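Local structure of NH(3)-dependent NAD(+) synthetase (Francisella tularensis subsp. holarctica LVS, 3FIU) at residues V50-D64 with I78-Q91. The protein belongs to the NAD synthase family of the HUP clan and holds adenosine monophosphate, pyrophosphate and magnesium in a pocket of its parallel alpha/beta fold. Sequence-based numbering, arbitrary orientation.
With AMP (adenosine monophosphate), chain G.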
loop_
_atom_site.group_PDB
_atom_site.type_symbol
_atom_site.label_atom_id
_atom_site.label_comp_id
_atom_site.label_asym_id
_atom_site.label_seq_id
_atom_site.Cartn_x
_atom_site.Cartn_y
_atom_site.Cartn_z
ATOM N N VAL A 50 -8.369 18.810 -12.222
ATOM C CA VAL A 50 -9.522 19.405 -12.900
ATOM C C VAL A 50 -9.108 20.167 -14.163
ATOM O O VAL A 50 -9.807 20.102 -15.177
ATOM C CB VAL A 50 -10.351 20.299 -11.964
ATOM C CG1 VAL A 50 -11.401 21.035 -12.771
ATOM C CG2 VAL A 50 -11.021 19.421 -10.909
ATOM N N LYS A 51 -7.968 20.854 -14.103
ATOM C CA LYS A 51 -7.471 21.636 -15.246
ATOM C C LYS A 51 -7.070 20.813 -16.469
ATOM O O LYS A 51 -7.003 21.349 -17.578
ATOM C CB LYS A 51 -6.295 22.512 -14.828
ATOM C CG LYS A 51 -6.706 23.712 -13.967
ATOM C CD LYS A 51 -5.907 24.938 -14.317
ATOM C CE LYS A 51 -6.468 26.153 -13.614
ATOM N NZ LYS A 51 -7.784 26.552 -14.178
ATOM N N THR A 52 -6.798 19.519 -16.288
ATOM C CA THR A 52 -6.507 18.638 -17.432
ATOM C C THR A 52 -7.728 18.453 -18.334
ATOM O O THR A 52 -7.591 18.000 -19.463
ATOM C CB THR A 52 -6.097 17.192 -16.996
ATOM O OG1 THR A 52 -7.228 16.525 -16.425
ATOM C CG2 THR A 52 -4.907 17.189 -16.027
ATOM N N GLY A 53 -8.914 18.760 -17.810
ATOM C CA GLY A 53 -10.178 18.482 -18.496
ATOM C C GLY A 53 -10.600 17.016 -18.499
ATOM O O GLY A 53 -11.622 16.670 -19.096
ATOM N N LEU A 54 -9.820 16.145 -17.853
ATOM C CA LEU A 54 -10.200 14.733 -17.708
ATOM C C LEU A 54 -11.114 14.539 -16.498
ATOM O O LEU A 54 -11.013 15.300 -15.548
ATOM C CB LEU A 54 -8.967 13.843 -17.586
ATOM C CG LEU A 54 -7.966 13.858 -18.761
ATOM C CD1 LEU A 54 -6.626 13.291 -18.310
ATOM C CD2 LEU A 54 -8.524 13.073 -19.931
ATOM N N PRO A 55 -12.033 13.548 -16.556
ATOM C CA PRO A 55 -12.928 13.240 -15.436
ATOM C C PRO A 55 -12.154 13.166 -14.124
ATOM O O PRO A 55 -11.112 12.523 -14.055
ATOM C CB PRO A 55 -13.485 11.864 -15.798
ATOM C CG PRO A 55 -13.535 11.873 -17.314
ATOM C CD PRO A 55 -12.300 12.685 -17.728
ATOM N N THR A 56 -12.664 13.834 -13.098
ATOM C CA THR A 56 -11.937 13.963 -11.830
ATOM C C THR A 56 -12.985 13.828 -10.728
ATOM O O THR A 56 -13.949 14.570 -10.724
ATOM C CB THR A 56 -11.241 15.348 -11.695
ATOM O OG1 THR A 56 -10.192 15.470 -12.671
ATOM C CG2 THR A 56 -10.609 15.522 -10.281
ATOM N N THR A 57 -12.789 12.899 -9.806
ATOM C CA THR A 57 -13.762 12.733 -8.702
ATOM C C THR A 57 -13.048 12.924 -7.392
ATOM O O THR A 57 -11.918 12.425 -7.226
ATOM C CB THR A 57 -14.354 11.300 -8.758
ATOM O OG1 THR A 57 -15.076 11.156 -9.982
ATOM C CG2 THR A 57 -15.309 10.976 -7.553
ATOM N N ALA A 58 -13.725 13.580 -6.438
ATOM C CA ALA A 58 -13.192 13.733 -5.086
ATOM C C ALA A 58 -13.941 12.882 -4.074
ATOM O O ALA A 58 -15.167 12.836 -4.085
ATOM C CB ALA A 58 -13.231 15.194 -4.650
ATOM N N LEU A 59 -13.201 12.226 -3.182
ATOM C CA LEU A 59 -13.818 11.553 -2.073
ATOM C C LEU A 59 -13.527 12.338 -0.796
ATOM O O LEU A 59 -12.392 12.673 -0.518
ATOM C CB LEU A 59 -13.304 10.107 -1.944
ATOM C CG LEU A 59 -13.449 9.212 -3.166
ATOM C CD1 LEU A 59 -13.089 7.754 -2.764
ATOM C CD2 LEU A 59 -14.883 9.315 -3.723
ATOM N N ILE A 60 -14.574 12.629 -0.035
ATOM C CA ILE A 60 -14.411 13.131 1.324
ATOM C C ILE A 60 -14.690 12.001 2.287
ATOM O O ILE A 60 -15.763 11.390 2.261
ATOM C CB ILE A 60 -15.324 14.323 1.593
ATOM C CG1 ILE A 60 -15.045 15.439 0.585
ATOM C CG2 ILE A 60 -15.208 14.819 3.101
ATOM C CD1 ILE A 60 -16.013 16.617 0.721
ATOM N N LEU A 61 -13.725 11.740 3.171
ATOM C CA LEU A 61 -13.714 10.492 3.936
ATOM C C LEU A 61 -13.477 10.750 5.416
ATOM O O LEU A 61 -12.448 10.318 5.981
ATOM C CB LEU A 61 -12.643 9.528 3.357
ATOM C CG LEU A 61 -12.879 9.212 1.883
ATOM C CD1 LEU A 61 -11.675 8.475 1.238
ATOM C CD2 LEU A 61 -14.137 8.342 1.816
ATOM N N PRO A 62 -14.429 11.443 6.064
ATOM C CA PRO A 62 -14.210 11.768 7.473
ATOM C C PRO A 62 -14.295 10.579 8.433
ATOM O O PRO A 62 -15.075 9.640 8.227
ATOM C CB PRO A 62 -15.323 12.775 7.770
ATOM C CG PRO A 62 -16.383 12.503 6.766
ATOM C CD PRO A 62 -15.720 11.962 5.556
ATOM N N SER A 63 -13.510 10.631 9.500
ATOM C CA SER A 63 -13.762 9.780 10.655
ATOM C C SER A 63 -14.308 10.687 11.758
ATOM O O SER A 63 -14.361 11.897 11.594
ATOM C CB SER A 63 -12.477 9.120 11.113
ATOM O OG SER A 63 -11.581 10.118 11.617
ATOM N N ASP A 64 -14.714 10.122 12.885
ATOM C CA ASP A 64 -15.222 10.972 13.955
ATOM C C ASP A 64 -14.146 11.904 14.510
ATOM O O ASP A 64 -14.482 12.902 15.111
ATOM C CB ASP A 64 -15.870 10.132 15.054
ATOM C CG ASP A 64 -17.194 9.526 14.605
ATOM O OD1 ASP A 64 -17.695 9.877 13.504
ATOM O OD2 ASP A 64 -17.732 8.697 15.355
ATOM N N ILE A 78 -14.970 21.499 -3.969
ATOM C CA ILE A 78 -15.713 20.664 -4.908
ATOM C C ILE A 78 -16.800 21.489 -5.652
ATOM O O ILE A 78 -16.938 21.368 -6.876
ATOM C CB ILE A 78 -16.310 19.459 -4.164
ATOM C CG1 ILE A 78 -15.221 18.394 -3.870
ATOM C CG2 ILE A 78 -17.523 18.856 -4.905
ATOM C CD1 ILE A 78 -15.661 17.388 -2.779
ATOM N N GLU A 79 -17.564 22.293 -4.910
ATOM C CA GLU A 79 -18.597 23.165 -5.504
ATOM C C GLU A 79 -17.986 24.108 -6.541
ATOM O O GLU A 79 -18.531 24.293 -7.639
ATOM C CB GLU A 79 -19.350 23.945 -4.410
ATOM C CG GLU A 79 -20.342 23.051 -3.602
ATOM C CD GLU A 79 -20.603 23.516 -2.160
ATOM O OE1 GLU A 79 -20.225 24.647 -1.795
ATOM O OE2 GLU A 79 -21.197 22.728 -1.379
ATOM N N MET A 80 -16.849 24.705 -6.185
ATOM C CA MET A 80 -16.146 25.635 -7.075
ATOM C C MET A 80 -15.646 24.954 -8.363
ATOM O O MET A 80 -15.672 25.542 -9.465
ATOM C CB MET A 80 -14.976 26.263 -6.306
ATOM C CG MET A 80 -14.104 27.190 -7.129
ATOM S SD MET A 80 -12.732 27.858 -6.146
ATOM C CE MET A 80 -11.409 27.441 -7.266
ATOM N N LEU A 81 -15.173 23.722 -8.205
ATOM C CA LEU A 81 -14.589 22.943 -9.288
ATOM C C LEU A 81 -15.631 22.223 -10.114
ATOM O O LEU A 81 -15.328 21.774 -11.220
ATOM C CB LEU A 81 -13.650 21.899 -8.695
ATOM C CG LEU A 81 -12.131 22.128 -8.621
ATOM C CD1 LEU A 81 -11.674 23.577 -8.889
ATOM C CD2 LEU A 81 -11.523 21.529 -7.349
ATOM N N ASN A 82 -16.825 22.068 -9.551
ATOM C CA ASN A 82 -17.948 21.418 -10.223
ATOM C C ASN A 82 -17.612 19.977 -10.568
ATOM O O ASN A 82 -17.781 19.551 -11.708
ATOM C CB ASN A 82 -18.372 22.189 -11.483
ATOM C CG ASN A 82 -19.118 23.462 -11.160
ATOM O OD1 ASN A 82 -20.290 23.426 -10.837
ATOM N ND2 ASN A 82 -18.423 24.587 -11.201
ATOM N N ILE A 83 -17.089 19.247 -9.588
ATOM C CA ILE A 83 -16.710 17.858 -9.823
ATOM C C ILE A 83 -17.616 16.851 -9.143
ATOM O O ILE A 83 -18.221 17.135 -8.098
ATOM C CB ILE A 83 -15.200 17.579 -9.490
ATOM C CG1 ILE A 83 -14.839 17.993 -8.063
ATOM C CG2 ILE A 83 -14.308 18.278 -10.524
ATOM C CD1 ILE A 83 -13.486 17.455 -7.596
ATOM N N GLU A 84 -17.712 15.673 -9.763
ATOM C CA GLU A 84 -18.254 14.494 -9.106
ATOM C C GLU A 84 -17.567 14.279 -7.744
ATOM O O GLU A 84 -16.347 14.403 -7.623
ATOM C CB GLU A 84 -18.025 13.250 -9.984
ATOM C CG GLU A 84 -18.852 12.016 -9.523
ATOM C CD GLU A 84 -18.648 10.786 -10.406
ATOM O OE1 GLU A 84 -18.210 10.945 -11.584
ATOM O OE2 GLU A 84 -18.902 9.659 -9.906
ATOM N N HIS A 85 -18.351 13.966 -6.720
ATOM C CA HIS A 85 -17.775 13.740 -5.399
ATOM C C HIS A 85 -18.682 12.893 -4.535
ATOM O O HIS A 85 -19.889 12.815 -4.772
ATOM C CB HIS A 85 -17.569 15.103 -4.704
ATOM C CG HIS A 85 -18.853 15.841 -4.509
ATOM N ND1 HIS A 85 -19.512 16.470 -5.546
ATOM C CD2 HIS A 85 -19.644 15.976 -3.420
ATOM C CE1 HIS A 85 -20.632 17.002 -5.094
ATOM N NE2 HIS A 85 -20.732 16.724 -3.805
ATOM N N TYR A 86 -18.109 12.277 -3.515
ATOM C CA TYR A 86 -18.876 11.553 -2.502
ATOM C C TYR A 86 -18.294 11.833 -1.136
ATOM O O TYR A 86 -17.063 11.934 -0.975
ATOM C CB TYR A 86 -18.842 10.041 -2.789
ATOM C CG TYR A 86 -19.329 9.749 -4.193
ATOM C CD1 TYR A 86 -18.441 9.785 -5.281
ATOM C CD2 TYR A 86 -20.682 9.506 -4.444
ATOM C CE1 TYR A 86 -18.871 9.578 -6.561
ATOM C CE2 TYR A 86 -21.127 9.281 -5.740
ATOM C CZ TYR A 86 -20.217 9.315 -6.785
ATOM O OH TYR A 86 -20.643 9.126 -8.070
ATOM N N THR A 87 -19.177 12.015 -0.168
ATOM C CA THR A 87 -18.799 12.133 1.227
ATOM C C THR A 87 -19.213 10.881 1.959
ATOM O O THR A 87 -20.418 10.569 2.086
ATOM C CB THR A 87 -19.428 13.370 1.892
ATOM O OG1 THR A 87 -19.101 14.555 1.147
ATOM C CG2 THR A 87 -18.923 13.495 3.353
ATOM N N ILE A 88 -18.229 10.148 2.446
ATOM C CA ILE A 88 -18.488 8.848 3.090
ATOM C C ILE A 88 -17.773 8.760 4.433
ATOM O O ILE A 88 -16.543 8.874 4.490
ATOM C CB ILE A 88 -18.066 7.661 2.189
ATOM C CG1 ILE A 88 -18.844 7.683 0.873
ATOM C CG2 ILE A 88 -18.241 6.315 2.922
ATOM C CD1 ILE A 88 -18.214 6.860 -0.222
ATOM N N SER A 89 -18.535 8.562 5.511
ATOM C CA SER A 89 -17.896 8.354 6.813
ATOM C C SER A 89 -17.164 7.017 6.808
ATOM O O SER A 89 -17.737 5.987 6.432
ATOM C CB SER A 89 -18.897 8.343 7.954
ATOM O OG SER A 89 -18.219 8.138 9.193
ATOM N N ILE A 90 -15.907 7.038 7.262
ATOM C CA ILE A 90 -15.128 5.816 7.365
ATOM C C ILE A 90 -15.301 5.218 8.738
ATOM O O ILE A 90 -14.708 4.170 9.052
ATOM C CB ILE A 90 -13.603 6.043 7.011
ATOM C CG1 ILE A 90 -12.899 6.881 8.101
ATOM C CG2 ILE A 90 -13.493 6.691 5.645
ATOM C CD1 ILE A 90 -11.378 6.860 8.018
ATOM N N GLN A 91 -16.125 5.859 9.569
ATOM C CA GLN A 91 -16.232 5.420 10.961
ATOM C C GLN A 91 -16.755 3.973 11.140
ATOM O O GLN A 91 -16.196 3.219 11.937
ATOM C CB GLN A 91 -16.998 6.451 11.841
ATOM C CG GLN A 91 -16.806 6.272 13.376
ATOM C CD GLN A 91 -15.375 6.546 13.814
ATOM O OE1 GLN A 91 -14.683 7.361 13.207
ATOM N NE2 GLN A 91 -14.914 5.843 14.855
HETATM P P AMP G . -2.237 14.885 5.563
HETATM O O1P AMP G . -1.000 15.273 4.773
HETATM O O2P AMP G . -1.976 13.693 6.498
HETATM O O3P AMP G . -3.040 15.960 6.207
HETATM O "O5'" AMP G . -3.241 14.178 4.495
HETATM C "C5'" AMP G . -2.692 13.286 3.503
HETATM C "C4'" AMP G . -3.764 13.022 2.460
HETATM O "O4'" AMP G . -4.745 12.094 2.941
HETATM C "C3'" AMP G . -4.585 14.256 2.106
HETATM O "O3'" AMP G . -3.852 15.042 1.177
HETATM C "C2'" AMP G . -5.832 13.629 1.490
HETATM O "O2'" AMP G . -5.625 13.300 0.099
HETATM C "C1'" AMP G . -6.008 12.355 2.321
HETATM N N9 AMP G . -6.976 12.627 3.409
HETATM C C8 AMP G . -6.698 12.926 4.706
HETATM N N7 AMP G . -7.837 13.129 5.419
HETATM C C5 AMP G . -8.865 12.986 4.548
HETATM C C6 AMP G . -10.335 13.048 4.648
HETATM N N6 AMP G . -10.932 13.369 5.819
HETATM N N1 AMP G . -11.012 12.800 3.512
HETATM C C2 AMP G . -10.441 12.507 2.326
HETATM N N3 AMP G . -9.093 12.410 2.153
HETATM C C4 AMP G . -8.296 12.639 3.235
HETATM O O HOH W 1 -16.199 15.242 -12.085
HETATM O O HOH W 2 -16.188 12.318 -12.700
HETATM O O HOH W 3 -17.212 10.550 10.352
#
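Ile60 packs against both Ile78 and Thr87, filling the angle between helix 68-81 and strand 84-87. Its CG1 lies anti to the carbonyl carbon (chi1 -57°), which carries CD1 to within 3.6 Å of Ile78 CD1, while CG2 runs beside the Thr87 methyl. Two residues back on the same face, Ala58 CB sits against the CD1 atoms of Ile78 and Ile83. The apolar seam ends at Val50, which brings in the end of helix 40-51; its CG2 crosses to Ile83 CG2 at 3.5 Å and also touches Leu81 CG.

Ile60, Ala58 and Ile78 pack within a beta-alpha-beta unit: strands 56-60 and 84-87 run parallel, with helix 68-81 connecting them. Ala58 and Ile60 each use both N and O, pairing with Glu84 and Tyr86, then with Tyr86 and Ile88. On the other face, Leu59 CD2 and Thr57 CG2 meet the edge of the Tyr86 ring, and Tyr86 OH donates to Glu84 OE2 (2.6 Å). Thr57 OG1 bonds Tyr131 and Arg137.

Beyond the strands, Ile90 N donates to Pro62 O, and Gln91 then reaches back. A bend at chi2 (66°) brings its amide to the chain, where OE1 accepts from Asp64 N at 2.8 Å; the hydrogen bond is almost straight, though the donor stands above the amide plane. Gln91 CG lies 3.3 Å from Asp64 OD2, and Ser89 OG caps Gln91 N at the start of helix 91-100.

The peptide joining Ile60 to Leu61 borders the adenosine monophosphate pocket. Ile60 O accepts from Ile88 N at 2.8 Å, and Leu61 N donates to N1 of adenosine monophosphate at 2.9 Å. The bond from Ile88, just past strand 84-87, probably helps fix the orientation of the peptide that donates to adenine N1, and probably polarises that N-H into a somewhat stronger donor.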